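Local coordinates for ABC transporter, periplasmic substrate-binding protein (Thermotoga maritima, PDB 2HPG) that probably captures a solute in the periplasm and delivers it to a tripartite ATP-independent (TRAP) transporter, at residues E125-W137 with I228-S240. Sequence-based numbering, arbitrary orientation.
Sequences EQRFGIKVLSFYW and INFEIVSADWFNS
Phe135 sets its CB squarely over the centre of the Phe230 ring, 3.5 Å from the centroid, a CH-pi contact. Its own ring, with CG wedged between backbone N and carbonyl carbon (chi1 60°), runs nearly parallel to that of Phe230 but slid aside, the planes 20° apart and barely overlapping. Val132 reaches the Phe230 ring obliquely through CG1, while its CG2 and that of Ile130 meet Ile232 CG2. A serine in place of Phe230 would probably leave Phe135 CB without its aromatic floor and open a gap beside Val132.

On the other face of the sheet, Glu231, its CG anti to the carbonyl carbon (chi1 -50°), lays that CG over the five-membered ring of Trp137, 3.9 Å from its centroid; the indole NE1 is hydrogen-bonded to Met253 O. Leu133 crosses Val233 at about a right angle, CD1 to CG1, and sends CD2 to within 3.4 Å of Phe238 CE1. Lys131 runs its methylenes past the same ring, CE 3.6 Å from Phe238 CE2, to a salt bridge with Glu250.

Between the faces, Lys131 and Val233 exchange two backbone hydrogen bonds. Leu133 N donates to Glu231 O (2.7 Å) and Glu231 N to Ser134 O, so two residues face one: a classic beta bulge in an antiparallel pair, here joining the long strands 130-146 and 218-234 in the mixed sheet of a TRAP-type periplasmic binding protein.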
loop_
_atom_site.group_PDB
_atom_site.type_symbol
_atom_site.label_atom_id
_atom_site.label_comp_id
_atom_site.label_asym_id
_atom_site.label_seq_id
_atom_site.Cartn_x
_atom_site.Cartn_y
_atom_site.Cartn_z
ATOM N N GLU A 125 19.160 3.032 -0.783
ATOM C CA GLU A 125 19.954 3.632 0.270
ATOM C C GLU A 125 21.156 4.404 -0.287
ATOM O O GLU A 125 21.325 5.589 0.015
ATOM C CB GLU A 125 20.410 2.541 1.230
ATOM C CG GLU A 125 21.068 3.038 2.505
ATOM C CD GLU A 125 20.917 2.050 3.641
ATOM O OE1 GLU A 125 20.586 0.865 3.358
ATOM O OE2 GLU A 125 21.114 2.447 4.819
ATOM N N GLN A 126 21.970 3.737 -1.105
ATOM C CA GLN A 126 23.199 4.330 -1.645
ATOM C C GLN A 126 22.949 5.425 -2.672
ATOM O O GLN A 126 23.492 6.521 -2.548
ATOM C CB GLN A 126 24.105 3.253 -2.256
ATOM C CG GLN A 126 24.636 2.275 -1.229
ATOM C CD GLN A 126 25.588 1.217 -1.806
ATOM O OE1 GLN A 126 25.627 0.968 -3.021
ATOM N NE2 GLN A 126 26.352 0.581 -0.919
ATOM N N ARG A 127 22.147 5.144 -3.691
ATOM C CA ARG A 127 21.897 6.133 -4.735
ATOM C C ARG A 127 20.966 7.260 -4.309
ATOM O O ARG A 127 21.095 8.380 -4.810
ATOM C CB ARG A 127 21.331 5.474 -5.995
ATOM C CG ARG A 127 22.342 4.605 -6.724
ATOM C CD ARG A 127 21.709 3.804 -7.862
ATOM N NE ARG A 127 21.466 4.623 -9.052
ATOM C CZ ARG A 127 22.390 4.961 -9.961
ATOM N NH1 ARG A 127 23.671 4.574 -9.842
ATOM N NH2 ARG A 127 22.032 5.708 -11.006
ATOM N N PHE A 128 20.019 6.974 -3.414
ATOM C CA PHE A 128 18.959 7.935 -3.096
ATOM C C PHE A 128 18.826 8.304 -1.621
ATOM O O PHE A 128 18.023 9.170 -1.287
ATOM C CB PHE A 128 17.609 7.421 -3.623
ATOM C CG PHE A 128 17.622 7.090 -5.102
ATOM C CD1 PHE A 128 17.387 8.083 -6.057
ATOM C CD2 PHE A 128 17.887 5.798 -5.538
ATOM C CE1 PHE A 128 17.408 7.787 -7.427
ATOM C CE2 PHE A 128 17.912 5.493 -6.902
ATOM C CZ PHE A 128 17.667 6.489 -7.845
ATOM N N GLY A 129 19.592 7.679 -0.734
ATOM C CA GLY A 129 19.492 7.996 0.691
ATOM C C GLY A 129 18.225 7.522 1.389
ATOM O O GLY A 129 17.927 7.966 2.509
ATOM N N ILE A 130 17.487 6.606 0.752
ATOM C CA ILE A 130 16.230 6.089 1.306
ATOM C C ILE A 130 16.474 4.766 2.012
ATOM O O ILE A 130 16.935 3.814 1.400
ATOM C CB ILE A 130 15.182 5.847 0.205
ATOM C CG1 ILE A 130 14.843 7.156 -0.514
ATOM C CG2 ILE A 130 13.904 5.201 0.796
ATOM C CD1 ILE A 130 14.156 6.952 -1.863
ATOM N N LYS A 131 16.160 4.718 3.298
ATOM C CA LYS A 131 16.211 3.492 4.070
ATOM C C LYS A 131 14.780 2.951 4.242
ATOM O O LYS A 131 13.909 3.638 4.795
ATOM C CB LYS A 131 16.846 3.769 5.436
ATOM C CG LYS A 131 16.774 2.652 6.464
ATOM C CD LYS A 131 17.558 1.434 6.011
ATOM C CE LYS A 131 17.380 0.287 6.965
ATOM N NZ LYS A 131 18.175 -0.893 6.534
ATOM N N VAL A 132 14.545 1.732 3.762
ATOM C CA VAL A 132 13.295 1.011 4.028
ATOM C C VAL A 132 13.380 0.307 5.392
ATOM O O VAL A 132 14.222 -0.566 5.587
ATOM C CB VAL A 132 13.003 -0.005 2.879
ATOM C CG1 VAL A 132 11.731 -0.810 3.136
ATOM C CG2 VAL A 132 12.903 0.716 1.551
ATOM N N LEU A 133 12.549 0.708 6.349
ATOM C CA LEU A 133 12.523 0.052 7.647
ATOM C C LEU A 133 11.638 -1.194 7.618
ATOM O O LEU A 133 11.846 -2.146 8.388
ATOM C CB LEU A 133 11.970 0.992 8.714
ATOM C CG LEU A 133 12.797 2.190 9.153
ATOM C CD1 LEU A 133 11.943 3.001 10.100
ATOM C CD2 LEU A 133 14.071 1.742 9.846
ATOM N N SER A 134 10.622 -1.162 6.757
ATOM C CA SER A 134 9.678 -2.263 6.655
ATOM C C SER A 134 8.753 -2.130 5.455
ATOM O O SER A 134 8.437 -1.010 5.027
ATOM C CB SER A 134 8.839 -2.357 7.933
ATOM O OG SER A 134 7.935 -3.449 7.859
ATOM N N PHE A 135 8.338 -3.281 4.913
ATOM C CA PHE A 135 7.196 -3.337 3.995
ATOM C C PHE A 135 6.162 -4.405 4.376
ATOM O O PHE A 135 5.430 -4.881 3.519
ATOM C CB PHE A 135 7.645 -3.464 2.522
ATOM C CG PHE A 135 8.467 -4.701 2.213
ATOM C CD1 PHE A 135 7.844 -5.920 1.894
ATOM C CD2 PHE A 135 9.863 -4.636 2.188
ATOM C CE1 PHE A 135 8.589 -7.045 1.596
ATOM C CE2 PHE A 135 10.636 -5.776 1.895
ATOM C CZ PHE A 135 9.995 -6.984 1.598
ATOM N N TYR A 136 6.081 -4.754 5.663
ATOM C CA TYR A 136 5.063 -5.662 6.177
ATOM C C TYR A 136 3.822 -4.917 6.647
ATOM O O TYR A 136 3.204 -5.279 7.665
ATOM C CB TYR A 136 5.608 -6.449 7.363
ATOM C CG TYR A 136 6.810 -7.332 7.073
ATOM C CD1 TYR A 136 7.188 -7.670 5.786
ATOM C CD2 TYR A 136 7.542 -7.877 8.124
ATOM C CE1 TYR A 136 8.287 -8.478 5.561
ATOM C CE2 TYR A 136 8.630 -8.687 7.897
ATOM C CZ TYR A 136 9.001 -8.981 6.632
ATOM O OH TYR A 136 10.106 -9.794 6.451
ATOM N N TRP A 137 3.449 -3.886 5.894
ATOM C CA TRP A 137 2.337 -3.012 6.249
ATOM C C TRP A 137 1.383 -3.096 5.090
ATOM O O TRP A 137 1.686 -2.631 4.001
ATOM C CB TRP A 137 2.831 -1.578 6.479
ATOM C CG TRP A 137 3.549 -1.457 7.785
ATOM C CD1 TRP A 137 4.794 -1.927 8.085
ATOM C CD2 TRP A 137 3.047 -0.856 8.984
ATOM N NE1 TRP A 137 5.087 -1.672 9.402
ATOM C CE2 TRP A 137 4.033 -1.005 9.972
ATOM C CE3 TRP A 137 1.852 -0.214 9.318
ATOM C CZ2 TRP A 137 3.864 -0.518 11.281
ATOM C CZ3 TRP A 137 1.688 0.266 10.611
ATOM C CH2 TRP A 137 2.689 0.114 11.571
ATOM N N ILE A 228 0.619 -2.808 -0.477
ATOM C CA ILE A 228 1.765 -3.014 0.377
ATOM C C ILE A 228 2.414 -1.659 0.584
ATOM O O ILE A 228 2.879 -1.034 -0.370
ATOM C CB ILE A 228 2.790 -3.950 -0.290
ATOM C CG1 ILE A 228 2.155 -5.308 -0.625
ATOM C CG2 ILE A 228 4.000 -4.145 0.627
ATOM C CD1 ILE A 228 2.991 -6.097 -1.669
ATOM N N ASN A 229 2.448 -1.203 1.822
ATOM C CA ASN A 229 3.107 0.060 2.119
ATOM C C ASN A 229 4.557 -0.162 2.495
ATOM O O ASN A 229 4.914 -1.188 3.105
ATOM C CB ASN A 229 2.375 0.816 3.217
ATOM C CG ASN A 229 1.055 1.401 2.745
ATOM O OD1 ASN A 229 -0.017 0.961 3.157
ATOM N ND2 ASN A 229 1.131 2.386 1.853
ATOM N N PHE A 230 5.389 0.809 2.118
ATOM C CA PHE A 230 6.802 0.823 2.469
ATOM C C PHE A 230 7.056 1.937 3.461
ATOM O O PHE A 230 6.595 3.046 3.275
ATOM C CB PHE A 230 7.642 1.044 1.222
ATOM C CG PHE A 230 7.852 -0.189 0.428
ATOM C CD1 PHE A 230 9.118 -0.725 0.295
ATOM C CD2 PHE A 230 6.778 -0.848 -0.157
ATOM C CE1 PHE A 230 9.309 -1.876 -0.429
ATOM C CE2 PHE A 230 6.972 -2.005 -0.873
ATOM C CZ PHE A 230 8.248 -2.508 -1.012
ATOM N N GLU A 231 7.781 1.624 4.526
ATOM C CA GLU A 231 7.995 2.558 5.620
ATOM C C GLU A 231 9.445 3.002 5.543
ATOM O O GLU A 231 10.350 2.192 5.718
ATOM C CB GLU A 231 7.673 1.879 6.954
ATOM C CG GLU A 231 6.317 1.171 6.983
ATOM C CD GLU A 231 5.158 2.091 6.646
ATOM O OE1 GLU A 231 5.232 3.248 7.078
ATOM O OE2 GLU A 231 4.185 1.658 5.952
ATOM N N ILE A 232 9.657 4.275 5.211
ATOM C CA ILE A 232 10.996 4.775 4.913
ATOM C C ILE A 232 11.455 5.847 5.895
ATOM O O ILE A 232 10.630 6.551 6.479
ATOM C CB ILE A 232 11.109 5.296 3.448
ATOM C CG1 ILE A 232 10.230 6.536 3.215
ATOM C CG2 ILE A 232 10.734 4.188 2.466
ATOM C CD1 ILE A 232 10.434 7.193 1.859
ATOM N N VAL A 233 12.773 5.912 6.098
ATOM C CA VAL A 233 13.444 7.008 6.807
ATOM C C VAL A 233 14.712 7.412 6.046
ATOM O O VAL A 233 15.127 6.727 5.113
ATOM C CB VAL A 233 13.839 6.662 8.276
ATOM C CG1 VAL A 233 12.609 6.477 9.163
ATOM C CG2 VAL A 233 14.773 5.431 8.354
ATOM N N SER A 234 15.303 8.544 6.432
ATOM C CA SER A 234 16.597 8.968 5.902
ATOM C C SER A 234 17.670 7.955 6.250
ATOM O O SER A 234 17.832 7.605 7.422
ATOM C CB SER A 234 17.013 10.323 6.488
ATOM O OG SER A 234 18.337 10.630 6.105
ATOM N N ALA A 235 18.412 7.496 5.241
ATOM C CA ALA A 235 19.534 6.577 5.478
ATOM C C ALA A 235 20.600 7.243 6.352
ATOM O O ALA A 235 21.145 6.602 7.263
ATOM C CB ALA A 235 20.131 6.113 4.159
ATOM N N ASP A 236 20.873 8.526 6.090
ATOM C CA ASP A 236 21.853 9.307 6.870
ATOM C C ASP A 236 21.481 9.384 8.339
ATOM O O ASP A 236 22.314 9.139 9.190
ATOM C CB ASP A 236 21.992 10.731 6.332
ATOM C CG ASP A 236 22.731 10.790 5.009
ATOM O OD1 ASP A 236 23.555 9.886 4.716
ATOM O OD2 ASP A 236 22.477 11.754 4.254
ATOM N N TRP A 237 20.229 9.718 8.628
ATOM C CA TRP A 237 19.737 9.721 9.998
ATOM C C TRP A 237 19.760 8.336 10.646
ATOM O O TRP A 237 20.222 8.171 11.773
ATOM C CB TRP A 237 18.299 10.257 10.053
ATOM C CG TRP A 237 17.766 10.256 11.432
ATOM C CD1 TRP A 237 18.024 11.175 12.394
ATOM C CD2 TRP A 237 16.916 9.266 12.038
ATOM N NE1 TRP A 237 17.386 10.830 13.565
ATOM C CE2 TRP A 237 16.695 9.665 13.369
ATOM C CE3 TRP A 237 16.330 8.079 11.585
ATOM C CZ2 TRP A 237 15.903 8.933 14.254
ATOM C CZ3 TRP A 237 15.545 7.343 12.470
ATOM C CH2 TRP A 237 15.341 7.775 13.789
ATOM N N PHE A 238 19.206 7.344 9.960
ATOM C CA PHE A 238 19.161 5.993 10.513
ATOM C C PHE A 238 20.570 5.534 10.894
ATOM O O PHE A 238 20.788 5.041 11.997
ATOM C CB PHE A 238 18.537 5.018 9.513
ATOM C CG PHE A 238 18.223 3.678 10.097
ATOM C CD1 PHE A 238 17.235 3.551 11.066
ATOM C CD2 PHE A 238 18.911 2.540 9.685
ATOM C CE1 PHE A 238 16.932 2.306 11.612
ATOM C CE2 PHE A 238 18.615 1.291 10.224
ATOM C CZ PHE A 238 17.627 1.175 11.186
ATOM N N ASN A 239 21.514 5.734 9.975
ATOM C CA ASN A 239 22.921 5.353 10.172
ATOM C C ASN A 239 23.613 6.126 11.306
ATOM O O ASN A 239 24.584 5.645 11.885
ATOM C CB ASN A 239 23.715 5.541 8.867
ATOM C CG ASN A 239 23.306 4.556 7.765
ATOM O OD1 ASN A 239 22.656 3.542 8.019
ATOM N ND2 ASN A 239 23.701 4.859 6.530
ATOM N N SER A 240 23.100 7.311 11.630
ATOM C CA SER A 240 23.615 8.097 12.750
ATOM C C SER A 240 23.251 7.499 14.104
ATOM O O SER A 240 23.814 7.890 15.129
ATOM C CB SER A 240 23.078 9.527 12.687
ATOM O OG SER A 240 21.826 9.639 13.356
HETATM O O HOH W 1 19.632 10.046 3.850
#